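PDB 1ON3: methylmalonyl-CoA carboxyltransferase 12S subunit from Propionibacterium freudenreichii, which transfers the carboxyl group of methylmalonyl-CoA to the biotin of the 1.3S subunit, yielding propanoyl-CoA, as the hexameric core of transcarboxylase. Local coordinates for residues I234-E239 / D304-K309. Sequence-based numbering, arbitrary orientation.
Sequences IHFVAE and DYLEVK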
loop_
_atom_site.group_PDB
_atom_site.type_symbol
_atom_site.label_atom_id
_atom_site.label_comp_id
_atom_site.label_asym_id
_atom_site.label_seq_id
_atom_site.Cartn_x
_atom_site.Cartn_y
_atom_site.Cartn_z
ATOM N N ILE E 234 -6.845 -31.925 -20.920
ATOM C CA ILE E 234 -7.921 -31.963 -19.931
ATOM C C ILE E 234 -7.579 -32.623 -18.619
ATOM O O ILE E 234 -6.588 -33.343 -18.504
ATOM C CB ILE E 234 -9.193 -32.626 -20.504
ATOM C CG1 ILE E 234 -8.927 -34.112 -20.795
ATOM C CG2 ILE E 234 -9.619 -31.888 -21.784
ATOM C CD1 ILE E 234 -10.173 -34.898 -21.187
ATOM N N HIS E 235 -8.442 -32.415 -17.633
ATOM C CA HIS E 235 -8.158 -32.915 -16.297
ATOM C C HIS E 235 -8.960 -34.075 -15.775
ATOM O O HIS E 235 -8.484 -34.795 -14.893
ATOM C CB HIS E 235 -8.236 -31.742 -15.320
ATOM C CG HIS E 235 -7.415 -30.567 -15.749
ATOM N ND1 HIS E 235 -7.813 -29.712 -16.754
ATOM C CD2 HIS E 235 -6.182 -30.151 -15.368
ATOM C CE1 HIS E 235 -6.862 -28.822 -16.975
ATOM N NE2 HIS E 235 -5.859 -29.069 -16.148
ATOM N N PHE E 236 -10.168 -34.253 -16.304
ATOM C CA PHE E 236 -11.030 -35.342 -15.890
ATOM C C PHE E 236 -11.845 -35.864 -17.052
ATOM O O PHE E 236 -12.332 -35.076 -17.876
ATOM C CB PHE E 236 -12.020 -34.889 -14.792
ATOM C CG PHE E 236 -11.355 -34.302 -13.575
ATOM C CD1 PHE E 236 -11.101 -32.945 -13.496
ATOM C CD2 PHE E 236 -10.932 -35.125 -12.535
ATOM C CE1 PHE E 236 -10.425 -32.400 -12.393
ATOM C CE2 PHE E 236 -10.260 -34.597 -11.437
ATOM C CZ PHE E 236 -10.007 -33.234 -11.368
ATOM N N VAL E 237 -11.979 -37.185 -17.127
ATOM C CA VAL E 237 -12.818 -37.792 -18.147
ATOM C C VAL E 237 -14.039 -38.265 -17.393
ATOM O O VAL E 237 -13.911 -38.899 -16.351
ATOM C CB VAL E 237 -12.161 -39.004 -18.842
ATOM C CG1 VAL E 237 -13.182 -39.715 -19.723
ATOM C CG2 VAL E 237 -11.014 -38.541 -19.703
ATOM N N ALA E 238 -15.221 -37.930 -17.911
ATOM C CA ALA E 238 -16.480 -38.312 -17.295
ATOM C C ALA E 238 -17.295 -39.153 -18.281
ATOM O O ALA E 238 -17.334 -38.858 -19.473
ATOM C CB ALA E 238 -17.260 -37.064 -16.912
ATOM N N GLU E 239 -17.946 -40.196 -17.783
ATOM C CA GLU E 239 -18.751 -41.055 -18.653
ATOM C C GLU E 239 -19.883 -40.296 -19.330
ATOM O O GLU E 239 -20.103 -40.435 -20.536
ATOM C CB GLU E 239 -19.341 -42.222 -17.862
ATOM C CG GLU E 239 -18.463 -43.454 -17.828
ATOM C CD GLU E 239 -18.233 -44.039 -19.203
ATOM O OE1 GLU E 239 -19.224 -44.320 -19.911
ATOM O OE2 GLU E 239 -17.057 -44.221 -19.575
ATOM N N ASP E 304 -9.235 -41.005 0.867
ATOM C CA ASP E 304 -9.906 -40.310 -0.225
ATOM C C ASP E 304 -9.030 -39.317 -0.983
ATOM O O ASP E 304 -8.311 -38.518 -0.391
ATOM C CB ASP E 304 -11.147 -39.586 0.323
ATOM C CG ASP E 304 -11.942 -38.884 -0.755
ATOM O OD1 ASP E 304 -11.987 -37.640 -0.750
ATOM O OD2 ASP E 304 -12.520 -39.575 -1.615
ATOM N N TYR E 305 -9.085 -39.382 -2.306
ATOM C CA TYR E 305 -8.337 -38.443 -3.127
ATOM C C TYR E 305 -8.994 -38.343 -4.495
ATOM O O TYR E 305 -9.656 -39.275 -4.954
ATOM C CB TYR E 305 -6.844 -38.842 -3.251
ATOM C CG TYR E 305 -6.556 -40.196 -3.879
ATOM C CD1 TYR E 305 -6.464 -41.349 -3.097
ATOM C CD2 TYR E 305 -6.383 -40.322 -5.265
ATOM C CE1 TYR E 305 -6.207 -42.600 -3.684
ATOM C CE2 TYR E 305 -6.131 -41.562 -5.856
ATOM C CZ TYR E 305 -6.045 -42.695 -5.061
ATOM O OH TYR E 305 -5.803 -43.919 -5.654
ATOM N N LEU E 306 -8.852 -37.184 -5.118
ATOM C CA LEU E 306 -9.407 -36.964 -6.447
ATOM C C LEU E 306 -8.202 -36.745 -7.347
ATOM O O LEU E 306 -7.551 -35.707 -7.265
ATOM C CB LEU E 306 -10.301 -35.719 -6.454
ATOM C CG LEU E 306 -10.776 -35.304 -7.851
ATOM C CD1 LEU E 306 -11.701 -36.375 -8.414
ATOM C CD2 LEU E 306 -11.478 -33.958 -7.781
ATOM N N GLU E 307 -7.888 -37.726 -8.188
ATOM C CA GLU E 307 -6.726 -37.605 -9.055
ATOM C C GLU E 307 -6.991 -36.675 -10.240
ATOM O O GLU E 307 -8.029 -36.779 -10.889
ATOM C CB GLU E 307 -6.301 -38.994 -9.555
ATOM C CG GLU E 307 -4.821 -39.084 -9.867
ATOM C CD GLU E 307 -4.364 -40.467 -10.310
ATOM O OE1 GLU E 307 -5.017 -41.481 -9.960
ATOM O OE2 GLU E 307 -3.325 -40.537 -11.005
ATOM N N VAL E 308 -6.050 -35.764 -10.493
ATOM C CA VAL E 308 -6.127 -34.818 -11.597
ATOM C C VAL E 308 -5.257 -35.371 -12.740
ATOM O O VAL E 308 -4.143 -35.848 -12.497
ATOM C CB VAL E 308 -5.613 -33.426 -11.154
ATOM C CG1 VAL E 308 -5.642 -32.432 -12.335
ATOM C CG2 VAL E 308 -6.489 -32.909 -10.002
ATOM N N LYS E 309 -5.770 -35.310 -13.970
ATOM C CA LYS E 309 -5.062 -35.835 -15.148
ATOM C C LYS E 309 -4.606 -37.278 -14.887
ATOM O O LYS E 309 -3.474 -37.658 -15.203
ATOM C CB LYS E 309 -3.861 -34.944 -15.506
ATOM C CG LYS E 309 -4.297 -33.731 -16.334
ATOM C CD LYS E 309 -3.184 -32.767 -16.723
ATOM C CE LYS E 309 -3.781 -31.689 -17.654
ATOM N NZ LYS E 309 -2.833 -30.618 -18.060
HETATM O O HOH W 1 -8.449 -37.336 -13.840
#
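Two sheet-edge strands of the duplicated carboxyltransferase fold meet where His235 and Phe236 pack on Leu306, Val308 and Lys309. Strands 236-238 and 305-308 are outermost, within this chain, in two different mixed sheets; their axes lie 105° apart and 8.7 Å at closest approach, and one direct backbone bond crosses, so they form no continuous ladder. In that bond Lys309 N gives to His235 O at 2.9 Å, in the carbonyl plane and on a lone pair. A water donates to the same oxygen and to Glu307 O, so His235 O accepts two bonds. The Lys309 chain, extended beyond CG, runs alongside the imidazole, and its CE lies 3.9 Å from the His235 ring centroid, 28° off the normal, a CH-pi contact over one face. Val308 CG1 meets the ring edge in plane, 3.8 Å from His235 CD2. Beyond the two segments, Glu352 OE1 bonds His235 NE2 and forms a salt bridge with Lys309 NZ, while Ile192 N bonds His235 ND1; the imidazole is thus held by both nitrogens. Replacing Lys309 by alanine would probably strip the CE packing from the imidazole and leave Glu352 without this salt bridge. Phe236 CG, anti to the carbonyl carbon (chi1 -56°), carries the ring toward 305-308, where it crosses the Leu306 side chain at about a right angle, CE2 3.7 Å from Leu306 CG. The arrangement is a buried, near-perpendicular junction between edge strands of the two crotonase-like halves, start of one against end of the other.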